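Local coordinates for protein chitinase A (Cycas revoluta, PDB 4MNK) that probably hydrolyses the beta-1,4 links of chitin as a family 18 glycoside hydrolase, and is seen here with N-acetylglucosamine oligosaccharide bound, at residues A[102-107]-A[136-141]; A[106-111]-A[147-152]; A[179-184]-A[227-232]; A[204-209]-A[303-308]; A[283-288]-A[294-299]. All coordinates share one frame; numbering follows the deposited sequence.

Contact 1: A[102-107]-A[136-141]; sequences SSIALA and SELTAA
I104 reaches across from helix 102-107, and the end of its longer branch, CD1, comes against the flank of the A141 methyl, CD1 to CB 3.5 Å. The same CD1 also lies 3.6 Å from A141 C, close against the turn of helix that carries this small residue. L138 arrives beside it from the other helix. Its CG stands anti to the backbone N (chi1 -175°), which carries CD1 across to I104 CG1 at 4.2 Å, and the two branched chains slide past each other in opposite directions. CD1 of L138 also covers the hydroxyl of S103, OG to CD1 3.6 Å. In the conformer described, that hydroxyl satisfies itself within its own helix, bonding to F99 O one turn back, and it can therefore lie under a methyl group.

Farther out, V100 fills in against both L138 and A141, while I142 and E145 flank I104. L138 rests on L117 and S103 on L115, two residues of strand 114-119. The helix segments run 10.9 Å apart at closest approach and cross at -47°, a separation bridged by one isoleucine and one leucine meeting small partners. Two successive helices laid against the strand that follows the first of them are typical of the outer layer of a TIM barrel; on its other side, strand 114-119 brings D118 to the bound sugar.

Contact 2: A[106-111]-A[147-152]; sequences LARRYG and RTSGKP
Where two successive helices of the outer barrel layer run out, R108 reaches from the end of helix 93-110 to the carbonyl of P152, just past the end of helix 125-149. The bond is nearly straight, NH2 to O 3.0 Å with 166° at the hydrogen, and the oxygen lies in the guanidinium plane. A water in that same plane doubles the link, accepting from R108 NH1 at 3.0 Å and donating to P152 O at 2.6 Å. Over one face of the group passes the aliphatic chain of K151, its CD 4.0 Å from R108 CZ, the two long side chains running in opposite directions.

The turn that presents P152 is built from helix-ending devices: G150 takes positive phi, and S149 OG, which also bonds E145 O one turn back in helix 125-149, accepts from K151 N at 3.2 Å in an ST turn. G111, closing the partner helix, forms a Schellman motif. E145 makes a salt bridge to R108 NE, which probably eases the nearness of the lysine ammonium, K151 NZ to R108 NE 4.8 Å. A leucine in place of R108 would probably leave E145 without its countercharge and P152 O without its direct donor, with the bridging water less firmly placed.

Contact 3: A[179-184]-A[227-232]; sequences FIAAGL and AGMPPE
A181 and L184 turn their carbonyl oxygens to one ammonium group, and NZ of K233, the residue directly after 227-232, is hydrogen-bonded to both. This grip on the end of helix 177-183 belongs to the N-terminal rim of the TIM barrel, where helices hand over to strands: one segment leads into strand 186-190, the other into its parallel neighbour, strand 234-247. The helix holds its own last turn through L184 N to I180 O, 2.9 Å.

Between the segments themselves the contact is apolar. The methyl of A181 faces the ring of P230 at its CD-CG bond, CB to CD 3.7 Å and CB to CG 4.0 Å, and on the way it passes M229 SD at 4.2 Å. Two consecutive residues of the loop thus pack on one methyl of the helix. M229 needs a folded chain to take part: its beta carbon does not aim at the helix, but turns at chi2 (72°) and chi3 (84°) bring the thioether round, and V177, one turn before A181, touches it as well. The backbone that carries M229 leaves helix 217-227 through G228, whose positive phi belongs to a Schellman motif.

I180 lies deeper, with E158 of strand 155-161 and Y175 beside it, and a bound acetate, probably from the crystallisation liquor, about 4 Å from its side chain. It crosses M229 at about a right angle, and the terminal methyl CE of M229 comes down on the short branch, 3.7 Å from I180 CG2.

Contact 4: A[204-209]-A[303-308]; sequences APAALR and GYDNQQ
P205 stands its ring on edge over the peptide group joining G303 to Y304, the CG-CD bond turned down to it: CD stands 3.7 Å from G303 C, and CG 3.4 Å from G303 O. Such a fit depends on G303 having no side chain, since a beta carbon built there would fall 2.7 Å from P205 CD. The second flat group, the carboxylate of D305, receives the methyl of A206 at one oxygen, OD2 to CB 3.7 Å.

Strand 300-304 closes the alpha/beta insertion that class V chitinases carry between the last two strands of the barrel, and the chain then turns into helix 307-319; contact with 204-209 ties this return to the long loop after strand 186-190. At the turn, N306 takes the N-cap position.

D305 is held from several directions. Its CG is anti to the carbonyl carbon (chi1 -82°), which brings OD2 over to A206, while OD1 bonds S309 OG. OD2 itself forms a salt bridge with K313 NZ, and that ammonium also donates to A206 O. The lysine therefore joins both segments, and its charge probably steadies the buried carboxylate as an anion.

Contact 5: A[283-288]-A[294-299]; sequences REVFDT and YAYKDN
V285 and Y294 stand side by side and point the same way, the valine laid over a face of the tyrosine ring. V285 CB is 3.8 Å from the ring centroid and 18° off its normal, a CH-pi contact, and CG1 reaches on to the phenol end, 3.6 Å from Y294 CZ. Two pairs along, on the same face, R283 and Y296 also lie side by side. The arginine's CB lies over the rim of one face of the Y296 ring, and its CD comes 3.3 Å from Y296 OH, the guanidinium plane inclined 37° to the ring. Both tyrosines hold CG between the backbone N and the carbonyl carbon (chi1 59° in Y294), and this leans each ring back across the partner strand. V285 CG2 touches the edge of the second ring as well.

This is a beta hairpin of the alpha/beta insertion of class V chitinases. R283 with Y296 and V285 with Y294 are antiparallel hydrogen-bonded pairs; V285 N to Y294 O, 2.7 Å, is the shortest rung. Between them E284 and A295 form a non-hydrogen-bonded pair on the other face, where E284 OE1 bonds Y304 OH.

W301 stacks with Y294. A serine in place of Y294 would probably take away the ring face over V285 and leave W301 without its stacking mate. At the ring's edge a water sits 2.9 Å from Y294 OH and donates to D287 OD1 at 2.7 Å, while D287 OD2 turns back to T290 OG1 within the hairpin loop.

In the fold
From the N terminus, contacts 1 and 2 set out from overlapping parts of helix 93-110 and close overlapping loops, onto the middle and the end of helix 125-149, both spanning strand 114-119. Contact 3 follows in series, joining helix 177-183 to the approach to strand 234-247; it meets contact 1 where T139 OG1 probably bonds G183 O. Contact 4 opens inside the loop of contact 3 and closes far beyond it, so the two cross, binding the barrel to its insertion. Contact 5, a short hairpin, is nested within contact 4, and their centres lie about 12 Å apart. The first two contacts and the last two occupy opposite sides of the chain's centre.

Contact 1: A[102-107]-A[136-141]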
# COMPACT_ATOMS: atom_id res chain seq x y z
N SER A 102 -11.99 19.77 3.97
CA SER A 102 -12.67 18.98 2.93
C SER A 102 -12.43 17.47 3.05
O SER A 102 -13.31 16.69 2.71
CB SER A 102 -12.32 19.48 1.53
OG SER A 102 -10.95 19.30 1.24
N SER A 103 -11.25 17.08 3.52
CA SER A 103 -10.94 15.65 3.67
C SER A 103 -11.77 15.01 4.79
O SER A 103 -12.29 13.91 4.62
CB SER A 103 -9.44 15.43 3.91
OG SER A 103 -9.02 16.03 5.12
N ILE A 104 -11.90 15.72 5.91
CA ILE A 104 -12.73 15.25 7.02
C ILE A 104 -14.19 15.17 6.58
O ILE A 104 -14.87 14.17 6.83
CB ILE A 104 -12.55 16.15 8.26
CG1 ILE A 104 -11.14 15.95 8.84
CG2 ILE A 104 -13.62 15.86 9.31
CD1 ILE A 104 -10.71 17.03 9.80
N ALA A 105 -14.66 16.20 5.88
CA ALA A 105 -16.02 16.24 5.35
C ALA A 105 -16.28 15.09 4.37
O ALA A 105 -17.36 14.50 4.38
CB ALA A 105 -16.32 17.58 4.70
N LEU A 106 -15.29 14.79 3.54
CA LEU A 106 -15.39 13.71 2.56
C LEU A 106 -15.58 12.34 3.22
O LEU A 106 -16.45 11.56 2.82
CB LEU A 106 -14.16 13.70 1.66
CG LEU A 106 -14.22 12.79 0.43
CD1 LEU A 106 -15.09 13.41 -0.65
CD2 LEU A 106 -12.82 12.57 -0.11
N ALA A 107 -14.76 12.05 4.23
CA ALA A 107 -14.86 10.78 4.94
C ALA A 107 -16.25 10.61 5.55
O ALA A 107 -16.87 9.56 5.41
CB ALA A 107 -13.77 10.66 5.99
N SER A 136 0.03 17.59 11.09
CA SER A 136 -0.24 18.10 12.43
C SER A 136 -1.60 18.80 12.47
O SER A 136 -2.39 18.59 13.40
CB SER A 136 0.86 19.05 12.88
OG SER A 136 0.64 19.48 14.22
N GLU A 137 -1.88 19.61 11.45
CA GLU A 137 -3.16 20.30 11.33
C GLU A 137 -4.32 19.33 11.14
O GLU A 137 -5.41 19.51 11.70
CB GLU A 137 -3.10 21.34 10.21
CG GLU A 137 -2.20 22.54 10.55
CD GLU A 137 -1.66 23.29 9.34
OE1 GLU A 137 -2.12 23.04 8.20
OE2 GLU A 137 -0.76 24.13 9.53
N LEU A 138 -4.09 18.27 10.36
CA LEU A 138 -5.11 17.26 10.13
C LEU A 138 -5.45 16.48 11.41
O LEU A 138 -6.62 16.28 11.72
CB LEU A 138 -4.67 16.31 9.00
CG LEU A 138 -5.67 15.24 8.54
CD1 LEU A 138 -7.03 15.84 8.14
CD2 LEU A 138 -5.07 14.46 7.39
N THR A 139 -4.42 16.08 12.15
CA THR A 139 -4.61 15.41 13.44
C THR A 139 -5.48 16.24 14.39
O THR A 139 -6.44 15.72 14.97
CB THR A 139 -3.26 15.08 14.11
OG1 THR A 139 -2.51 14.19 13.27
CG2 THR A 139 -3.46 14.42 15.47
N ALA A 140 -5.16 17.52 14.52
CA ALA A 140 -5.91 18.43 15.39
C ALA A 140 -7.36 18.58 14.95
O ALA A 140 -8.28 18.54 15.77
CB ALA A 140 -5.23 19.80 15.45
N ALA A 141 -7.58 18.74 13.64
CA ALA A 141 -8.93 18.91 13.12
C ALA A 141 -9.77 17.64 13.26
O ALA A 141 -10.98 17.71 13.49
CB ALA A 141 -8.89 19.37 11.68

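Contact 2: A[106-111]-A[147-152]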
# COMPACT_ATOMS: atom_id res chain seq x y z
N LEU A 106 -15.29 14.79 3.54
CA LEU A 106 -15.39 13.71 2.56
C LEU A 106 -15.58 12.34 3.22
O LEU A 106 -16.45 11.56 2.82
CB LEU A 106 -14.16 13.70 1.66
CG LEU A 106 -14.22 12.79 0.43
CD1 LEU A 106 -15.09 13.41 -0.65
CD2 LEU A 106 -12.82 12.57 -0.11
N ALA A 107 -14.76 12.05 4.23
CA ALA A 107 -14.86 10.78 4.94
C ALA A 107 -16.25 10.61 5.55
O ALA A 107 -16.87 9.56 5.41
CB ALA A 107 -13.77 10.66 5.99
N ARG A 108 -16.74 11.66 6.21
CA ARG A 108 -18.08 11.61 6.81
C ARG A 108 -19.18 11.49 5.75
O ARG A 108 -20.14 10.76 5.94
CB ARG A 108 -18.33 12.82 7.71
CG ARG A 108 -17.43 12.89 8.95
CD ARG A 108 -17.51 11.64 9.80
NE ARG A 108 -16.86 11.84 11.10
CZ ARG A 108 -16.53 10.86 11.94
NH1 ARG A 108 -16.78 9.59 11.63
NH2 ARG A 108 -15.95 11.15 13.09
N ARG A 109 -19.02 12.20 4.64
CA ARG A 109 -20.03 12.23 3.58
C ARG A 109 -20.30 10.86 2.95
O ARG A 109 -21.44 10.55 2.61
CB ARG A 109 -19.66 13.26 2.51
CG ARG A 109 -20.75 13.48 1.48
CD ARG A 109 -20.54 14.78 0.72
NE ARG A 109 -20.67 15.95 1.60
CZ ARG A 109 -19.66 16.75 1.93
NH1 ARG A 109 -19.87 17.78 2.73
NH2 ARG A 109 -18.44 16.52 1.45
N TYR A 110 -19.25 10.05 2.82
CA TYR A 110 -19.40 8.72 2.23
C TYR A 110 -19.43 7.57 3.23
O TYR A 110 -19.52 6.41 2.84
CB TYR A 110 -18.32 8.47 1.16
CG TYR A 110 -18.40 9.38 -0.04
CD1 TYR A 110 -17.33 10.19 -0.39
CD2 TYR A 110 -19.55 9.43 -0.83
CE1 TYR A 110 -17.39 11.03 -1.49
CE2 TYR A 110 -19.62 10.28 -1.94
CZ TYR A 110 -18.54 11.07 -2.26
OH TYR A 110 -18.59 11.90 -3.35
N GLY A 111 -19.36 7.89 4.52
CA GLY A 111 -19.48 6.87 5.57
C GLY A 111 -18.22 6.07 5.83
O GLY A 111 -18.29 4.93 6.30
N ARG A 147 -14.99 15.94 18.74
CA ARG A 147 -15.55 16.69 19.87
C ARG A 147 -16.90 17.33 19.51
O ARG A 147 -17.85 17.25 20.30
CB ARG A 147 -14.56 17.74 20.35
N THR A 148 -16.97 17.95 18.34
CA THR A 148 -18.18 18.66 17.91
C THR A 148 -19.30 17.73 17.45
O THR A 148 -20.48 18.02 17.69
CB THR A 148 -17.88 19.71 16.81
OG1 THR A 148 -17.29 19.07 15.67
CG2 THR A 148 -16.95 20.80 17.33
N SER A 149 -18.94 16.63 16.80
CA SER A 149 -19.92 15.66 16.29
C SER A 149 -20.35 14.64 17.35
O SER A 149 -21.46 14.10 17.29
CB SER A 149 -19.38 14.93 15.06
OG SER A 149 -18.35 14.02 15.41
N GLY A 150 -19.46 14.36 18.30
CA GLY A 150 -19.70 13.35 19.33
C GLY A 150 -19.32 11.94 18.88
O GLY A 150 -19.39 11.00 19.67
N LYS A 151 -18.93 11.81 17.62
CA LYS A 151 -18.56 10.52 17.04
C LYS A 151 -17.10 10.17 17.37
O LYS A 151 -16.30 11.07 17.64
CB LYS A 151 -18.74 10.56 15.52
CG LYS A 151 -20.16 10.83 15.05
CD LYS A 151 -20.22 11.02 13.55
CE LYS A 151 -21.59 11.47 13.09
NZ LYS A 151 -21.64 11.72 11.63
N PRO A 152 -16.76 8.87 17.36
CA PRO A 152 -15.35 8.49 17.50
C PRO A 152 -14.52 9.16 16.42
O PRO A 152 -14.98 9.30 15.28
CB PRO A 152 -15.36 6.97 17.27
CG PRO A 152 -16.74 6.55 17.62
CD PRO A 152 -17.64 7.69 17.26
O HOH W 1 -15.78 7.51 13.52

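Contact 3: A[179-184]-A[227-232]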
# COMPACT_ATOMS: atom_id res chain seq x y z
N PHE A 179 6.58 11.82 15.94
CA PHE A 179 5.52 12.64 15.35
C PHE A 179 4.41 11.76 14.77
O PHE A 179 3.23 11.95 15.08
CB PHE A 179 6.12 13.54 14.26
CG PHE A 179 5.10 14.31 13.47
CD1 PHE A 179 4.78 15.61 13.81
CD2 PHE A 179 4.47 13.74 12.36
CE1 PHE A 179 3.84 16.33 13.08
CE2 PHE A 179 3.52 14.45 11.63
CZ PHE A 179 3.21 15.75 11.99
N ILE A 180 4.80 10.80 13.94
CA ILE A 180 3.87 9.89 13.28
C ILE A 180 3.08 9.05 14.30
O ILE A 180 1.86 8.92 14.19
CB ILE A 180 4.59 8.99 12.26
CG1 ILE A 180 5.03 9.80 11.04
CG2 ILE A 180 3.71 7.82 11.84
CD1 ILE A 180 5.99 9.08 10.11
N ALA A 181 3.79 8.48 15.28
CA ALA A 181 3.14 7.66 16.30
C ALA A 181 2.10 8.43 17.12
O ALA A 181 1.08 7.86 17.53
CB ALA A 181 4.18 7.03 17.22
N ALA A 182 2.34 9.72 17.33
CA ALA A 182 1.42 10.55 18.09
C ALA A 182 0.20 10.97 17.26
O ALA A 182 -0.91 11.05 17.79
CB ALA A 182 2.13 11.77 18.64
N GLY A 183 0.41 11.23 15.98
CA GLY A 183 -0.63 11.78 15.12
C GLY A 183 -1.47 10.77 14.34
O GLY A 183 -2.58 11.09 13.92
N LEU A 184 -0.93 9.57 14.15
CA LEU A 184 -1.54 8.56 13.28
C LEU A 184 -1.83 7.26 14.01
O LEU A 184 -1.16 6.91 14.97
CB LEU A 184 -0.63 8.26 12.08
CG LEU A 184 -0.67 9.19 10.86
CD1 LEU A 184 -0.05 10.55 11.16
CD2 LEU A 184 0.03 8.54 9.70
N ALA A 227 14.49 3.52 14.75
CA ALA A 227 14.23 4.95 14.90
C ALA A 227 13.32 5.24 16.10
O ALA A 227 13.29 6.36 16.59
CB ALA A 227 13.64 5.52 13.63
N GLY A 228 12.58 4.22 16.54
CA GLY A 228 11.73 4.34 17.73
C GLY A 228 10.24 4.23 17.48
O GLY A 228 9.44 4.56 18.36
N MET A 229 9.85 3.75 16.30
CA MET A 229 8.43 3.54 16.01
C MET A 229 7.89 2.40 16.87
O MET A 229 8.46 1.31 16.86
CB MET A 229 8.21 3.23 14.53
CG MET A 229 6.74 3.14 14.14
SD MET A 229 5.94 4.76 14.13
CE MET A 229 6.38 5.32 12.49
N PRO A 230 6.79 2.64 17.61
CA PRO A 230 6.14 1.54 18.31
C PRO A 230 5.77 0.47 17.27
O PRO A 230 5.18 0.82 16.24
CB PRO A 230 4.89 2.18 18.91
CG PRO A 230 5.21 3.63 19.02
CD PRO A 230 6.09 3.92 17.84
N PRO A 231 6.10 -0.80 17.54
CA PRO A 231 5.91 -1.86 16.54
C PRO A 231 4.46 -1.99 16.07
O PRO A 231 4.23 -2.27 14.89
CB PRO A 231 6.36 -3.13 17.28
CG PRO A 231 6.27 -2.79 18.73
CD PRO A 231 6.62 -1.34 18.81
N GLU A 232 3.51 -1.76 16.97
CA GLU A 232 2.08 -1.84 16.65
C GLU A 232 1.60 -0.77 15.64
O GLU A 232 0.52 -0.89 15.08
CB GLU A 232 1.22 -1.84 17.92
CG GLU A 232 1.08 -0.48 18.62
CD GLU A 232 2.20 -0.16 19.61
OE1 GLU A 232 2.07 0.85 20.33
OE2 GLU A 232 3.21 -0.90 19.67

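Contact 4: A[204-209]-A[303-308]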
# COMPACT_ATOMS: atom_id res chain seq x y z
N ALA A 204 13.88 -10.62 -6.75
CA ALA A 204 12.68 -10.77 -5.93
C ALA A 204 12.14 -9.38 -5.56
O ALA A 204 12.74 -8.69 -4.74
CB ALA A 204 13.00 -11.58 -4.68
N PRO A 205 11.01 -8.97 -6.17
CA PRO A 205 10.53 -7.59 -6.03
C PRO A 205 10.11 -7.20 -4.61
O PRO A 205 10.07 -6.02 -4.29
CB PRO A 205 9.32 -7.54 -6.98
CG PRO A 205 9.49 -8.69 -7.90
CD PRO A 205 10.16 -9.75 -7.09
N ALA A 206 9.79 -8.19 -3.77
CA ALA A 206 9.36 -7.90 -2.41
C ALA A 206 10.07 -8.79 -1.38
O ALA A 206 9.50 -9.15 -0.35
CB ALA A 206 7.84 -8.00 -2.29
N ALA A 207 11.33 -9.12 -1.66
CA ALA A 207 12.14 -9.96 -0.78
C ALA A 207 11.99 -9.59 0.69
O ALA A 207 12.15 -8.43 1.07
CB ALA A 207 13.60 -9.88 -1.19
N LEU A 208 11.67 -10.58 1.52
CA LEU A 208 11.63 -10.38 2.97
C LEU A 208 13.03 -10.14 3.52
O LEU A 208 13.24 -9.26 4.36
CB LEU A 208 10.99 -11.58 3.67
CG LEU A 208 10.92 -11.53 5.20
CD1 LEU A 208 10.16 -10.29 5.70
CD2 LEU A 208 10.28 -12.80 5.74
N ARG A 209 13.99 -10.93 3.05
CA ARG A 209 15.39 -10.76 3.42
C ARG A 209 16.29 -11.20 2.28
O ARG A 209 15.82 -11.73 1.27
CB ARG A 209 15.72 -11.48 4.75
CG ARG A 209 15.27 -12.93 4.84
CD ARG A 209 15.71 -13.58 6.16
NE ARG A 209 15.05 -13.01 7.34
CZ ARG A 209 13.89 -13.42 7.84
NH1 ARG A 209 13.21 -14.41 7.27
NH2 ARG A 209 13.39 -12.84 8.92
N GLY A 303 8.41 -12.30 -10.72
CA GLY A 303 8.65 -12.48 -9.28
C GLY A 303 7.48 -11.93 -8.49
O GLY A 303 6.97 -10.85 -8.80
N TYR A 304 7.05 -12.67 -7.47
CA TYR A 304 5.81 -12.36 -6.76
C TYR A 304 5.77 -13.07 -5.41
O TYR A 304 6.70 -13.80 -5.05
CB TYR A 304 4.59 -12.78 -7.60
CG TYR A 304 4.59 -14.26 -7.94
CD1 TYR A 304 3.79 -15.16 -7.23
CD2 TYR A 304 5.42 -14.76 -8.95
CE1 TYR A 304 3.81 -16.53 -7.53
CE2 TYR A 304 5.44 -16.12 -9.25
CZ TYR A 304 4.64 -16.99 -8.54
OH TYR A 304 4.69 -18.33 -8.86
N ASP A 305 4.69 -12.84 -4.67
CA ASP A 305 4.44 -13.57 -3.44
C ASP A 305 3.40 -14.65 -3.67
O ASP A 305 2.38 -14.42 -4.31
CB ASP A 305 4.00 -12.63 -2.32
CG ASP A 305 5.17 -11.95 -1.65
OD1 ASP A 305 5.96 -12.66 -0.99
OD2 ASP A 305 5.30 -10.71 -1.78
N ASN A 306 3.68 -15.84 -3.14
CA ASN A 306 2.73 -16.95 -3.24
C ASN A 306 2.23 -17.39 -1.87
O ASN A 306 2.48 -16.72 -0.86
CB ASN A 306 3.30 -18.12 -4.06
CG ASN A 306 4.40 -18.89 -3.34
OD1 ASN A 306 4.79 -18.57 -2.21
ND2 ASN A 306 4.91 -19.92 -4.00
N GLN A 307 1.52 -18.51 -1.84
CA GLN A 307 0.91 -19.00 -0.61
C GLN A 307 1.94 -19.18 0.51
O GLN A 307 1.72 -18.79 1.66
CB GLN A 307 0.16 -20.31 -0.90
CG GLN A 307 -1.04 -20.16 -1.86
CD GLN A 307 -0.72 -20.40 -3.34
OE1 GLN A 307 0.29 -19.95 -3.88
NE2 GLN A 307 -1.63 -21.11 -4.02
N GLN A 308 3.09 -19.76 0.16
CA GLN A 308 4.16 -19.99 1.12
C GLN A 308 4.83 -18.69 1.59
O GLN A 308 5.00 -18.49 2.80
CB GLN A 308 5.21 -20.94 0.55
CG GLN A 308 6.28 -21.34 1.56
CD GLN A 308 7.20 -22.42 1.04
OE1 GLN A 308 7.16 -22.80 -0.13
NE2 GLN A 308 8.05 -22.93 1.92

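Contact 5: A[283-288]-A[294-299]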
# COMPACT_ATOMS: atom_id res chain seq x y z
N ARG A 283 6.53 -22.54 -14.88
CA ARG A 283 7.02 -23.26 -13.71
C ARG A 283 7.18 -22.32 -12.53
O ARG A 283 7.87 -21.30 -12.63
CB ARG A 283 8.36 -23.95 -14.01
CG ARG A 283 8.88 -24.80 -12.86
CD ARG A 283 10.21 -25.47 -13.20
NE ARG A 283 10.10 -26.41 -14.32
CZ ARG A 283 9.78 -27.70 -14.20
NH1 ARG A 283 9.52 -28.23 -13.01
NH2 ARG A 283 9.71 -28.46 -15.29
N GLU A 284 6.53 -22.66 -11.42
CA GLU A 284 6.67 -21.90 -10.18
C GLU A 284 7.84 -22.42 -9.35
O GLU A 284 8.02 -23.63 -9.20
CB GLU A 284 5.38 -21.97 -9.35
CG GLU A 284 5.52 -21.33 -7.97
CD GLU A 284 4.21 -21.23 -7.23
OE1 GLU A 284 3.74 -20.09 -7.02
OE2 GLU A 284 3.64 -22.28 -6.86
N VAL A 285 8.62 -21.49 -8.82
CA VAL A 285 9.74 -21.80 -7.95
C VAL A 285 9.61 -20.97 -6.68
O VAL A 285 9.35 -19.77 -6.74
CB VAL A 285 11.10 -21.49 -8.63
CG1 VAL A 285 12.27 -21.87 -7.72
CG2 VAL A 285 11.21 -22.20 -9.96
N PHE A 286 9.78 -21.61 -5.52
CA PHE A 286 9.88 -20.88 -4.27
C PHE A 286 11.35 -20.61 -3.98
O PHE A 286 12.18 -21.52 -4.05
CB PHE A 286 9.25 -21.66 -3.11
CG PHE A 286 9.44 -21.01 -1.77
CD1 PHE A 286 10.36 -21.52 -0.86
CD2 PHE A 286 8.71 -19.87 -1.42
CE1 PHE A 286 10.54 -20.92 0.38
CE2 PHE A 286 8.89 -19.26 -0.19
CZ PHE A 286 9.81 -19.78 0.71
N ASP A 287 11.66 -19.35 -3.67
CA ASP A 287 13.03 -18.97 -3.34
C ASP A 287 13.17 -18.74 -1.84
O ASP A 287 12.75 -17.70 -1.32
CB ASP A 287 13.45 -17.72 -4.11
CG ASP A 287 14.93 -17.46 -3.99
OD1 ASP A 287 15.72 -18.28 -4.51
OD2 ASP A 287 15.31 -16.45 -3.37
N THR A 288 13.77 -19.70 -1.15
CA THR A 288 13.90 -19.61 0.29
C THR A 288 14.85 -18.51 0.75
O THR A 288 14.67 -17.94 1.83
CB THR A 288 14.26 -20.98 0.92
OG1 THR A 288 14.12 -20.89 2.34
CG2 THR A 288 15.68 -21.42 0.57
N TYR A 294 8.92 -17.14 -7.88
CA TYR A 294 8.97 -16.70 -9.26
C TYR A 294 8.43 -17.77 -10.18
O TYR A 294 8.35 -18.94 -9.81
CB TYR A 294 10.37 -16.22 -9.67
CG TYR A 294 11.50 -17.22 -9.55
CD1 TYR A 294 11.89 -18.00 -10.65
CD2 TYR A 294 12.22 -17.35 -8.37
CE1 TYR A 294 12.95 -18.90 -10.55
CE2 TYR A 294 13.28 -18.25 -8.26
CZ TYR A 294 13.64 -19.02 -9.36
OH TYR A 294 14.69 -19.91 -9.25
N ALA A 295 8.03 -17.36 -11.38
CA ALA A 295 7.51 -18.28 -12.37
C ALA A 295 8.01 -17.86 -13.74
O ALA A 295 8.16 -16.67 -14.02
CB ALA A 295 5.99 -18.31 -12.34
N TYR A 296 8.27 -18.84 -14.60
CA TYR A 296 8.80 -18.56 -15.92
C TYR A 296 8.25 -19.52 -16.97
O TYR A 296 7.95 -20.68 -16.67
CB TYR A 296 10.33 -18.58 -15.92
CG TYR A 296 10.93 -19.92 -15.55
CD1 TYR A 296 11.22 -20.24 -14.22
CD2 TYR A 296 11.18 -20.89 -16.53
CE1 TYR A 296 11.76 -21.47 -13.88
CE2 TYR A 296 11.71 -22.12 -16.20
CZ TYR A 296 12.00 -22.41 -14.87
OH TYR A 296 12.54 -23.64 -14.55
N LYS A 297 8.12 -19.01 -18.19
CA LYS A 297 7.79 -19.81 -19.35
C LYS A 297 8.39 -19.09 -20.55
O LYS A 297 8.22 -17.88 -20.70
CB LYS A 297 6.27 -19.94 -19.53
CG LYS A 297 5.88 -21.00 -20.56
CD LYS A 297 4.38 -21.24 -20.64
CE LYS A 297 3.73 -20.37 -21.70
NZ LYS A 297 2.28 -20.69 -21.87
N ASP A 298 9.11 -19.84 -21.38
CA ASP A 298 9.79 -19.27 -22.54
C ASP A 298 10.61 -18.04 -22.12
O ASP A 298 11.48 -18.17 -21.26
CB ASP A 298 8.80 -19.01 -23.68
CG ASP A 298 8.12 -20.29 -24.15
OD1 ASP A 298 8.83 -21.32 -24.29
OD2 ASP A 298 6.89 -20.29 -24.37
N ASN A 299 10.33 -16.87 -22.68
CA ASN A 299 11.10 -15.67 -22.33
C ASN A 299 10.47 -14.76 -21.26
O ASN A 299 10.92 -13.63 -21.07
CB ASN A 299 11.46 -14.86 -23.58
CG ASN A 299 10.26 -14.20 -24.23
OD1 ASN A 299 9.14 -14.72 -24.18
ND2 ASN A 299 10.48 -13.05 -24.85
O HOH W 2 15.43 -20.18 -6.42